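Local coordinates for bacterioferritin (Rhodobacter capsulatus, PDB 1JGC), which stores iron in a hollow shell of 24 subunits, probably oxidising Fe(2+) with dioxygen at a ferroxidase centre and binding one heme b per subunit dimer, at residues K6-E9 / F10-A14; I59-I62 / L63-E66; Q137-L140 / Y141-G145. All coordinates share one frame; numbering follows the deposited sequence.

Interaction 1. Residues K6-E9 / F10-A14; sequences KVIE and FLNAA
Lys6 reaches Phe10 twice, through its carbonyl and through its side chain. Its O accepts the N-H of Phe10 at 3.0 Å, and its CE comes up to Phe10 CE2 at 3.9 Å. With CG turned away from the backbone N (chi1 -162°) and the rest of the chain extended, the lysine passes the ring at an oblique angle, with CE next to CE2, while its ammonium end makes a cation-pi contact with Tyr107 of helix 83-111. Val7 follows, its O receiving Leu11 N at 2.9 Å; alongside this bond its CG1 branch touches Leu11 CD1 at 4.0 Å, the two side chains pointing the same way. These are i to i+4 pairs near the start of helix 5-34, the first long helix of the ferritin-like bundle, and Val7 and Leu11 both face inward, where they meet Leu65. Ile8 O takes Asn12 N at 3.0 Å, and Ile8 CG2 lies beside Asn12 ND2 at 4.0 Å. The amide itself is engaged elsewhere, OD1 with Asn70 N and ND2 with His68 O, which pins the helix to the loop after helix 38-64. Glu9 O accepts Ala13 N at 3.0 Å in a more bent bond, 140° at the hydrogen, and Ala13 CB rests 3.6 Å from that same Glu9 O.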
ATOM      1  N   LYS A   6     -50.970   2.596 -36.477  1.00 28.91           N
ATOM      2  CA  LYS A   6     -51.506   1.685 -35.473  1.00 28.97           C
ATOM      3  C   LYS A   6     -50.462   1.135 -34.502  1.00 28.09           C
ATOM      4  O   LYS A   6     -50.794   0.734 -33.392  1.00 27.15           O
ATOM      5  CB  LYS A   6     -52.271   0.530 -36.125  1.00 30.14           C
ATOM      6  CG  LYS A   6     -53.186  -0.148 -35.124  1.00 33.49           C
ATOM      7  CD  LYS A   6     -54.098  -1.194 -35.739  1.00 37.21           C
ATOM      8  CE  LYS A   6     -55.007  -1.791 -34.653  1.00 40.55           C
ATOM      9  NZ  LYS A   6     -55.914  -2.899 -35.141  1.00 42.44           N
ATOM     10  N   VAL A   7     -49.202   1.097 -34.914  1.00 27.94           N
ATOM     11  CA  VAL A   7     -48.161   0.614 -34.022  1.00 27.13           C
ATOM     12  C   VAL A   7     -48.034   1.666 -32.924  1.00 26.94           C
ATOM     13  O   VAL A   7     -47.889   1.349 -31.746  1.00 27.12           O
ATOM     14  CB  VAL A   7     -46.806   0.462 -34.757  1.00 27.46           C
ATOM     15  CG1 VAL A   7     -45.683   0.252 -33.748  1.00 26.68           C
ATOM     16  CG2 VAL A   7     -46.866  -0.730 -35.714  1.00 26.70           C
ATOM     17  N   ILE A   8     -48.116   2.925 -33.323  1.00 25.77           N
ATOM     18  CA  ILE A   8     -48.015   4.024 -32.385  1.00 25.80           C
ATOM     19  C   ILE A   8     -49.180   3.973 -31.399  1.00 27.52           C
ATOM     20  O   ILE A   8     -49.027   4.291 -30.220  1.00 29.11           O
ATOM     21  CB  ILE A   8     -47.990   5.364 -33.148  1.00 24.51           C
ATOM     22  CG1 ILE A   8     -46.700   5.431 -33.980  1.00 24.23           C
ATOM     23  CG2 ILE A   8     -48.109   6.536 -32.187  1.00 22.38           C
ATOM     24  CD1 ILE A   8     -46.497   6.713 -34.745  1.00 22.54           C
ATOM     25  N   GLU A   9     -50.346   3.562 -31.876  1.00 28.13           N
ATOM     26  CA  GLU A   9     -51.511   3.462 -31.012  1.00 28.58           C
ATOM     27  C   GLU A   9     -51.242   2.395 -29.958  1.00 27.59           C
ATOM     28  O   GLU A   9     -51.496   2.596 -28.768  1.00 26.51           O
ATOM     29  CB  GLU A   9     -52.739   3.072 -31.829  1.00 31.01           C
ATOM     30  CG  GLU A   9     -53.767   4.167 -31.988  1.00 35.73           C
ATOM     31  CD  GLU A   9     -54.823   3.814 -33.029  1.00 39.89           C
ATOM     32  OE1 GLU A   9     -55.498   2.752 -32.895  1.00 42.23           O
ATOM     33  OE2 GLU A   9     -54.970   4.602 -33.988  1.00 40.46           O
ATOM     34  N   PHE A  10     -50.733   1.251 -30.407  1.00 26.24           N
ATOM     35  CA  PHE A  10     -50.424   0.156 -29.504  1.00 25.26           C
ATOM     36  C   PHE A  10     -49.380   0.580 -28.475  1.00 25.79           C
ATOM     37  O   PHE A  10     -49.526   0.285 -27.288  1.00 26.21           O
ATOM     38  CB  PHE A  10     -49.927  -1.056 -30.293  1.00 24.43           C
ATOM     39  CG  PHE A  10     -51.024  -2.013 -30.693  1.00 24.72           C
ATOM     40  CD1 PHE A  10     -51.822  -2.616 -29.724  1.00 23.50           C
ATOM     41  CD2 PHE A  10     -51.238  -2.336 -32.034  1.00 24.23           C
ATOM     42  CE1 PHE A  10     -52.820  -3.533 -30.083  1.00 24.31           C
ATOM     43  CE2 PHE A  10     -52.228  -3.249 -32.401  1.00 24.52           C
ATOM     44  CZ  PHE A  10     -53.022  -3.849 -31.423  1.00 23.54           C
ATOM     45  N   LEU A  11     -48.333   1.274 -28.927  1.00 24.82           N
ATOM     46  CA  LEU A  11     -47.283   1.742 -28.028  1.00 23.72           C
ATOM     47  C   LEU A  11     -47.860   2.677 -26.951  1.00 23.78           C
ATOM     48  O   LEU A  11     -47.513   2.571 -25.774  1.00 22.36           O
ATOM     49  CB  LEU A  11     -46.183   2.454 -28.828  1.00 23.72           C
ATOM     50  CG  LEU A  11     -45.307   1.520 -29.668  1.00 23.54           C
ATOM     51  CD1 LEU A  11     -44.433   2.327 -30.625  1.00 20.94           C
ATOM     52  CD2 LEU A  11     -44.457   0.655 -28.736  1.00 21.77           C
ATOM     53  N   ASN A  12     -48.746   3.586 -27.357  1.00 23.24           N
ATOM     54  CA  ASN A  12     -49.360   4.503 -26.408  1.00 21.75           C
ATOM     55  C   ASN A  12     -50.275   3.762 -25.435  1.00 21.28           C
ATOM     56  O   ASN A  12     -50.459   4.187 -24.299  1.00 22.03           O
ATOM     57  CB  ASN A  12     -50.148   5.584 -27.138  1.00 20.06           C
ATOM     58  CG  ASN A  12     -49.387   6.880 -27.236  1.00 22.31           C
ATOM     59  OD1 ASN A  12     -48.893   7.400 -26.232  1.00 23.16           O
ATOM     60  ND2 ASN A  12     -49.287   7.417 -28.444  1.00 22.82           N
ATOM     61  N   ALA A  13     -50.855   2.654 -25.876  1.00 20.32           N
ATOM     62  CA  ALA A  13     -51.721   1.895 -24.991  1.00 21.41           C
ATOM     63  C   ALA A  13     -50.830   1.166 -23.987  1.00 21.13           C
ATOM     64  O   ALA A  13     -51.133   1.106 -22.797  1.00 21.04           O
ATOM     65  CB  ALA A  13     -52.571   0.902 -25.785  1.00 18.22           C
ATOM     66  N   ALA A  14     -49.725   0.617 -24.475  1.00 20.53           N
ATOM     67  CA  ALA A  14     -48.792  -0.078 -23.607  1.00 21.78           C
ATOM     68  C   ALA A  14     -48.236   0.915 -22.579  1.00 22.55           C
ATOM     69  O   ALA A  14     -48.051   0.577 -21.410  1.00 23.24           O
ATOM     70  CB  ALA A  14     -47.672  -0.675 -24.429  1.00 21.53           C
TER

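Interaction 2. Residues I59-I62 / L63-E66; sequences IARI and LFLE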
ATOM      1  N   ILE A  59     -41.678   5.457 -24.579  1.00 20.98           N
ATOM      2  CA  ILE A  59     -41.858   6.840 -24.978  1.00 19.71           C
ATOM      3  C   ILE A  59     -40.818   7.180 -26.040  1.00 20.35           C
ATOM      4  O   ILE A  59     -41.111   7.884 -27.003  1.00 20.81           O
ATOM      5  CB  ILE A  59     -41.695   7.788 -23.773  1.00 18.22           C
ATOM      6  CG1 ILE A  59     -42.852   7.577 -22.796  1.00 16.87           C
ATOM      7  CG2 ILE A  59     -41.630   9.237 -24.246  1.00 16.28           C
ATOM      8  CD1 ILE A  59     -42.708   8.331 -21.498  1.00 14.94           C
ATOM      9  N   ALA A  60     -39.602   6.674 -25.867  1.00 20.32           N
ATOM     10  CA  ALA A  60     -38.534   6.943 -26.827  1.00 20.85           C
ATOM     11  C   ALA A  60     -38.845   6.336 -28.192  1.00 21.31           C
ATOM     12  O   ALA A  60     -38.601   6.949 -29.230  1.00 22.24           O
ATOM     13  CB  ALA A  60     -37.202   6.405 -26.305  1.00 17.15           C
ATOM     14  N   ARG A  61     -39.394   5.131 -28.191  1.00 21.78           N
ATOM     15  CA  ARG A  61     -39.722   4.472 -29.442  1.00 22.27           C
ATOM     16  C   ARG A  61     -40.832   5.237 -30.147  1.00 23.46           C
ATOM     17  O   ARG A  61     -40.836   5.350 -31.371  1.00 25.13           O
ATOM     18  CB  ARG A  61     -40.164   3.038 -29.183  1.00 20.32           C
ATOM     19  CG  ARG A  61     -40.521   2.264 -30.430  1.00 20.36           C
ATOM     20  CD  ARG A  61     -39.337   2.111 -31.363  1.00 21.99           C
ATOM     21  NE  ARG A  61     -39.703   1.338 -32.546  1.00 22.37           N
ATOM     22  CZ  ARG A  61     -38.902   1.134 -33.585  1.00 22.79           C
ATOM     23  NH1 ARG A  61     -37.676   1.645 -33.591  1.00 22.59           N
ATOM     24  NH2 ARG A  61     -39.335   0.435 -34.626  1.00 21.53           N
ATOM     25  N   ILE A  62     -41.774   5.763 -29.375  1.00 22.91           N
ATOM     26  CA  ILE A  62     -42.874   6.516 -29.955  1.00 22.00           C
ATOM     27  C   ILE A  62     -42.358   7.780 -30.642  1.00 21.77           C
ATOM     28  O   ILE A  62     -42.750   8.088 -31.762  1.00 21.60           O
ATOM     29  CB  ILE A  62     -43.909   6.906 -28.885  1.00 20.88           C
ATOM     30  CG1 ILE A  62     -44.729   5.676 -28.486  1.00 20.61           C
ATOM     31  CG2 ILE A  62     -44.798   8.025 -29.403  1.00 19.99           C
ATOM     32  CD1 ILE A  62     -45.718   5.926 -27.357  1.00 18.89           C
ATOM     33  N   LEU A  63     -41.475   8.510 -29.974  1.00 21.89           N
ATOM     34  CA  LEU A  63     -40.941   9.732 -30.559  1.00 21.68           C
ATOM     35  C   LEU A  63     -40.156   9.427 -31.826  1.00 21.95           C
ATOM     36  O   LEU A  63     -40.253  10.147 -32.809  1.00 22.36           O
ATOM     37  CB  LEU A  63     -40.054  10.461 -29.553  1.00 19.35           C
ATOM     38  CG  LEU A  63     -40.784  11.146 -28.398  1.00 19.05           C
ATOM     39  CD1 LEU A  63     -39.769  11.743 -27.440  1.00 17.63           C
ATOM     40  CD2 LEU A  63     -41.703  12.221 -28.944  1.00 15.35           C
ATOM     41  N   PHE A  64     -39.379   8.353 -31.804  1.00 22.33           N
ATOM     42  CA  PHE A  64     -38.603   7.980 -32.973  1.00 23.42           C
ATOM     43  C   PHE A  64     -39.516   7.706 -34.168  1.00 24.29           C
ATOM     44  O   PHE A  64     -39.188   8.073 -35.292  1.00 25.41           O
ATOM     45  CB  PHE A  64     -37.767   6.739 -32.676  1.00 23.34           C
ATOM     46  CG  PHE A  64     -37.069   6.188 -33.877  1.00 24.15           C
ATOM     47  CD1 PHE A  64     -36.111   6.936 -34.542  1.00 25.09           C
ATOM     48  CD2 PHE A  64     -37.383   4.921 -34.357  1.00 24.74           C
ATOM     49  CE1 PHE A  64     -35.473   6.425 -35.675  1.00 24.50           C
ATOM     50  CE2 PHE A  64     -36.755   4.409 -35.481  1.00 24.41           C
ATOM     51  CZ  PHE A  64     -35.797   5.164 -36.143  1.00 23.76           C
ATOM     52  N   LEU A  65     -40.650   7.047 -33.923  1.00 24.40           N
ATOM     53  CA  LEU A  65     -41.613   6.739 -34.976  1.00 24.39           C
ATOM     54  C   LEU A  65     -42.437   7.971 -35.290  1.00 25.44           C
ATOM     55  O   LEU A  65     -43.439   7.895 -35.991  1.00 27.21           O
ATOM     56  CB  LEU A  65     -42.545   5.601 -34.553  1.00 22.87           C
ATOM     57  CG  LEU A  65     -41.897   4.219 -34.371  1.00 23.66           C
ATOM     58  CD1 LEU A  65     -42.954   3.184 -34.009  1.00 19.32           C
ATOM     59  CD2 LEU A  65     -41.169   3.820 -35.652  1.00 20.34           C
ATOM     60  N   GLU A  66     -42.005   9.105 -34.751  1.00 26.67           N
ATOM     61  CA  GLU A  66     -42.660  10.388 -34.964  1.00 27.51           C
ATOM     62  C   GLU A  66     -44.097  10.497 -34.476  1.00 28.22           C
ATOM     63  O   GLU A  66     -44.892  11.258 -35.025  1.00 28.60           O
ATOM     64  CB  GLU A  66     -42.561  10.774 -36.438  1.00 27.54           C
ATOM     65  CG  GLU A  66     -41.126  11.106 -36.846  1.00 31.58           C
ATOM     66  CD  GLU A  66     -40.928  11.233 -38.341  1.00 33.08           C
ATOM     67  OE1 GLU A  66     -41.763  11.885 -39.010  1.00 34.82           O
ATOM     68  OE2 GLU A  66     -39.922  10.684 -38.843  1.00 34.54           O
TER
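Phe64 N bonds to Ala60 O at 3.0 Å, the shortest hydrogen bond between the two segments. In the next, Arg61 O receives the N-H of Leu65 at 3.1 Å, and the side chains of both residues meet again beyond this bond. Leu65 CD2 lies over one face of the Arg61 guanidinium, offset toward its rim and 4.0 Å from Arg61 NH2, while Leu65 CD1 sits 4.0 Å from Arg61 NE. The arginine gets there by a bend: CG is anti to the backbone N (chi1 -180°), and the turn at chi2 (62°) takes the chain forward along the helix, toward its C-terminal end. Phe64 lies beside it, pointing the same way, with Arg61 NH1 3.4 Å from Phe64 CD2 and the guanidinium and ring planes 35° apart. All three guanidinium nitrogens are satisfied in this buried setting: NE by Ser116 OG, NH2 by a salt bridge to Asp113, and NH1 by a salt bridge to Glu128 of a neighbouring subunit. An alanine here would remove the guanidinium and is likely to leave Asp113 and that Glu128 without their positive partner, and to take away the group that Phe64 and Leu65 pack against here. One turn back the apolar contact is looser, Ile59 CG2 to Leu63 CD1 at 4.5 Å, in the turn that the bond from Leu63 N to Ile59 O closes. Beyond Phe64 the helix stops. Leu65 is the first residue to leave helical angles, and Glu66 takes a positive phi, its N bonded to Leu63 O at 2.8 Å. With Gly67 N directed to Ile62 O, this is a Schellman motif, Glu66 being the C-prime residue that ends helix 38-64 of the four-helix ferritin bundle.

Interaction 3. Residues Q137-L140 / Y141-G145; sequences QISL and YDRLG
Leu140 and Leu144 carry the apolar part of this turn, with Leu140 CD1 3.6 Å from Leu144 CG and Leu140 CG 3.7 Å from Leu144 CD1. Their first torsions differ: Leu140 has CG anti to its backbone N (chi1 178°), whereas Leu144 has CG anti to its carbonyl carbon (chi1 -63°), a pairing that directs Leu140 forward along the helix and Leu144 back to meet it. Four i to i+4 backbone bonds run through the turn, and the one under the leucine pair, Leu144 N to Leu140 O, measures 2.9 Å. Tyr141 N reaches Gln137 O in a bond bent to 136° at the hydrogen. The last bond of the series joins Gly145 N to Tyr141 O at 2.8 Å; Gly145 then leaves the helix with positive phi. The charged groups have partners outside the turn: Asp142 OD1 makes a salt bridge with Arg84, and Arg143 forms a cation-pi contact with Trp35 of a neighbouring subunit. This turn thus closes helix 114-144, with Ile138 against helix 83-111, while Leu140 and Leu144 pack on Leu152 and Tyr141 meets the Phe149 ring of the short helix 146-152.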
ATOM      1  N   GLN A 137     -45.353 -16.373  -5.010  1.00 24.62           N
ATOM      2  CA  GLN A 137     -45.607 -15.702  -3.749  1.00 24.21           C
ATOM      3  C   GLN A 137     -47.011 -15.961  -3.229  1.00 24.62           C
ATOM      4  O   GLN A 137     -47.217 -16.110  -2.025  1.00 24.77           O
ATOM      5  CB  GLN A 137     -45.360 -14.199  -3.881  1.00 23.67           C
ATOM      6  CG  GLN A 137     -43.889 -13.848  -3.907  1.00 23.96           C
ATOM      7  CD  GLN A 137     -43.140 -14.475  -2.752  1.00 23.84           C
ATOM      8  OE1 GLN A 137     -43.510 -14.288  -1.592  1.00 25.38           O
ATOM      9  NE2 GLN A 137     -42.086 -15.225  -3.057  1.00 22.85           N
ATOM     10  N   ILE A 138     -47.981 -16.016  -4.134  1.00 24.53           N
ATOM     11  CA  ILE A 138     -49.360 -16.266  -3.736  1.00 23.61           C
ATOM     12  C   ILE A 138     -49.458 -17.695  -3.220  1.00 23.46           C
ATOM     13  O   ILE A 138     -50.137 -17.970  -2.232  1.00 23.38           O
ATOM     14  CB  ILE A 138     -50.317 -16.054  -4.928  1.00 24.07           C
ATOM     15  CG1 ILE A 138     -50.431 -14.555  -5.213  1.00 23.97           C
ATOM     16  CG2 ILE A 138     -51.680 -16.672  -4.635  1.00 22.04           C
ATOM     17  CD1 ILE A 138     -51.049 -14.231  -6.545  1.00 25.51           C
ATOM     18  N   SER A 139     -48.765 -18.601  -3.892  1.00 23.01           N
ATOM     19  CA  SER A 139     -48.759 -19.993  -3.487  1.00 23.12           C
ATOM     20  C   SER A 139     -48.119 -20.128  -2.108  1.00 24.45           C
ATOM     21  O   SER A 139     -48.593 -20.884  -1.257  1.00 25.71           O
ATOM     22  CB  SER A 139     -47.974 -20.820  -4.491  1.00 22.25           C
ATOM     23  OG  SER A 139     -47.670 -22.079  -3.940  1.00 24.71           O
ATOM     24  N   LEU A 140     -47.035 -19.390  -1.892  1.00 24.20           N
ATOM     25  CA  LEU A 140     -46.344 -19.429  -0.612  1.00 24.51           C
ATOM     26  C   LEU A 140     -47.208 -18.787   0.468  1.00 24.50           C
ATOM     27  O   LEU A 140     -47.129 -19.157   1.641  1.00 25.18           O
ATOM     28  CB  LEU A 140     -45.005 -18.688  -0.709  1.00 24.34           C
ATOM     29  CG  LEU A 140     -44.191 -18.610   0.580  1.00 24.24           C
ATOM     30  CD1 LEU A 140     -43.799 -20.012   1.012  1.00 23.73           C
ATOM     31  CD2 LEU A 140     -42.956 -17.753   0.357  1.00 25.61           C
ATOM     32  N   TYR A 141     -48.027 -17.821   0.068  1.00 23.73           N
ATOM     33  CA  TYR A 141     -48.904 -17.129   1.000  1.00 24.29           C
ATOM     34  C   TYR A 141     -49.933 -18.104   1.578  1.00 25.48           C
ATOM     35  O   TYR A 141     -50.152 -18.149   2.790  1.00 25.73           O
ATOM     36  CB  TYR A 141     -49.612 -15.974   0.287  1.00 23.40           C
ATOM     37  CG  TYR A 141     -50.385 -15.056   1.194  1.00 22.80           C
ATOM     38  CD1 TYR A 141     -51.572 -15.471   1.789  1.00 22.59           C
ATOM     39  CD2 TYR A 141     -49.920 -13.770   1.473  1.00 23.84           C
ATOM     40  CE1 TYR A 141     -52.284 -14.624   2.649  1.00 23.34           C
ATOM     41  CE2 TYR A 141     -50.623 -12.917   2.329  1.00 23.96           C
ATOM     42  CZ  TYR A 141     -51.801 -13.354   2.914  1.00 23.76           C
ATOM     43  OH  TYR A 141     -52.484 -12.532   3.777  1.00 24.60           O
ATOM     44  N   ASP A 142     -50.553 -18.898   0.714  1.00 25.65           N
ATOM     45  CA  ASP A 142     -51.548 -19.854   1.171  1.00 25.48           C
ATOM     46  C   ASP A 142     -50.904 -20.966   1.995  1.00 25.55           C
ATOM     47  O   ASP A 142     -51.477 -21.434   2.974  1.00 26.53           O
ATOM     48  CB  ASP A 142     -52.307 -20.443  -0.023  1.00 25.16           C
ATOM     49  CG  ASP A 142     -53.065 -19.382  -0.813  1.00 26.87           C
ATOM     50  OD1 ASP A 142     -53.456 -18.355  -0.202  1.00 26.97           O
ATOM     51  OD2 ASP A 142     -53.279 -19.580  -2.038  1.00 26.18           O
ATOM     52  N   ARG A 143     -49.710 -21.390   1.605  1.00 25.32           N
ATOM     53  CA  ARG A 143     -49.019 -22.446   2.329  1.00 24.97           C
ATOM     54  C   ARG A 143     -48.605 -22.002   3.728  1.00 25.92           C
ATOM     55  O   ARG A 143     -48.776 -22.748   4.693  1.00 27.53           O
ATOM     56  CB  ARG A 143     -47.784 -22.907   1.556  1.00 25.26           C
ATOM     57  CG  ARG A 143     -46.851 -23.752   2.390  1.00 25.46           C
ATOM     58  CD  ARG A 143     -45.721 -24.325   1.574  1.00 26.27           C
ATOM     59  NE  ARG A 143     -46.125 -25.530   0.860  1.00 29.74           N
ATOM     60  CZ  ARG A 143     -46.164 -25.628  -0.464  1.00 30.38           C
ATOM     61  NH1 ARG A 143     -45.826 -24.581  -1.207  1.00 31.56           N
ATOM     62  NH2 ARG A 143     -46.514 -26.771  -1.046  1.00 28.83           N
ATOM     63  N   LEU A 144     -48.067 -20.790   3.841  1.00 24.71           N
ATOM     64  CA  LEU A 144     -47.631 -20.267   5.129  1.00 24.25           C
ATOM     65  C   LEU A 144     -48.803 -19.794   5.979  1.00 24.96           C
ATOM     66  O   LEU A 144     -48.811 -19.981   7.200  1.00 25.05           O
ATOM     67  CB  LEU A 144     -46.675 -19.083   4.937  1.00 22.50           C
ATOM     68  CG  LEU A 144     -45.340 -19.311   4.240  1.00 20.25           C
ATOM     69  CD1 LEU A 144     -44.581 -18.008   4.164  1.00 18.84           C
ATOM     70  CD2 LEU A 144     -44.541 -20.348   5.000  1.00 21.40           C
ATOM     71  N   GLY A 145     -49.786 -19.176   5.329  1.00 24.38           N
ATOM     72  CA  GLY A 145     -50.930 -18.642   6.045  1.00 23.71           C
ATOM     73  C   GLY A 145     -50.731 -17.149   6.242  1.00 24.06           C
ATOM     74  O   GLY A 145     -49.600 -16.682   6.258  1.00 24.88           O
TER

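Overall arrangement
Each contact joins adjoining pieces of a single helix, so none closes a long loop; in chain order the three run in series, neither nested nor crossing. Interaction 1 lies near the start of helix 5-34 and interaction 2 at the end of helix 38-64. These two helices follow each other, and here the contacts touch: Leu11 CB packs on Ile62 CG1 at 3.6 Å, and Leu11 CD1 on Leu65 CD1 at 3.8 Å, joining the two helices at one end of the bundle. Interaction 3 ends helix 114-144 on the opposite side of the chain's centre, its centre about 37 Å from that of interaction 1 and 41 Å from that of interaction 2; at that far end it meets helices 83-111 and 146-152.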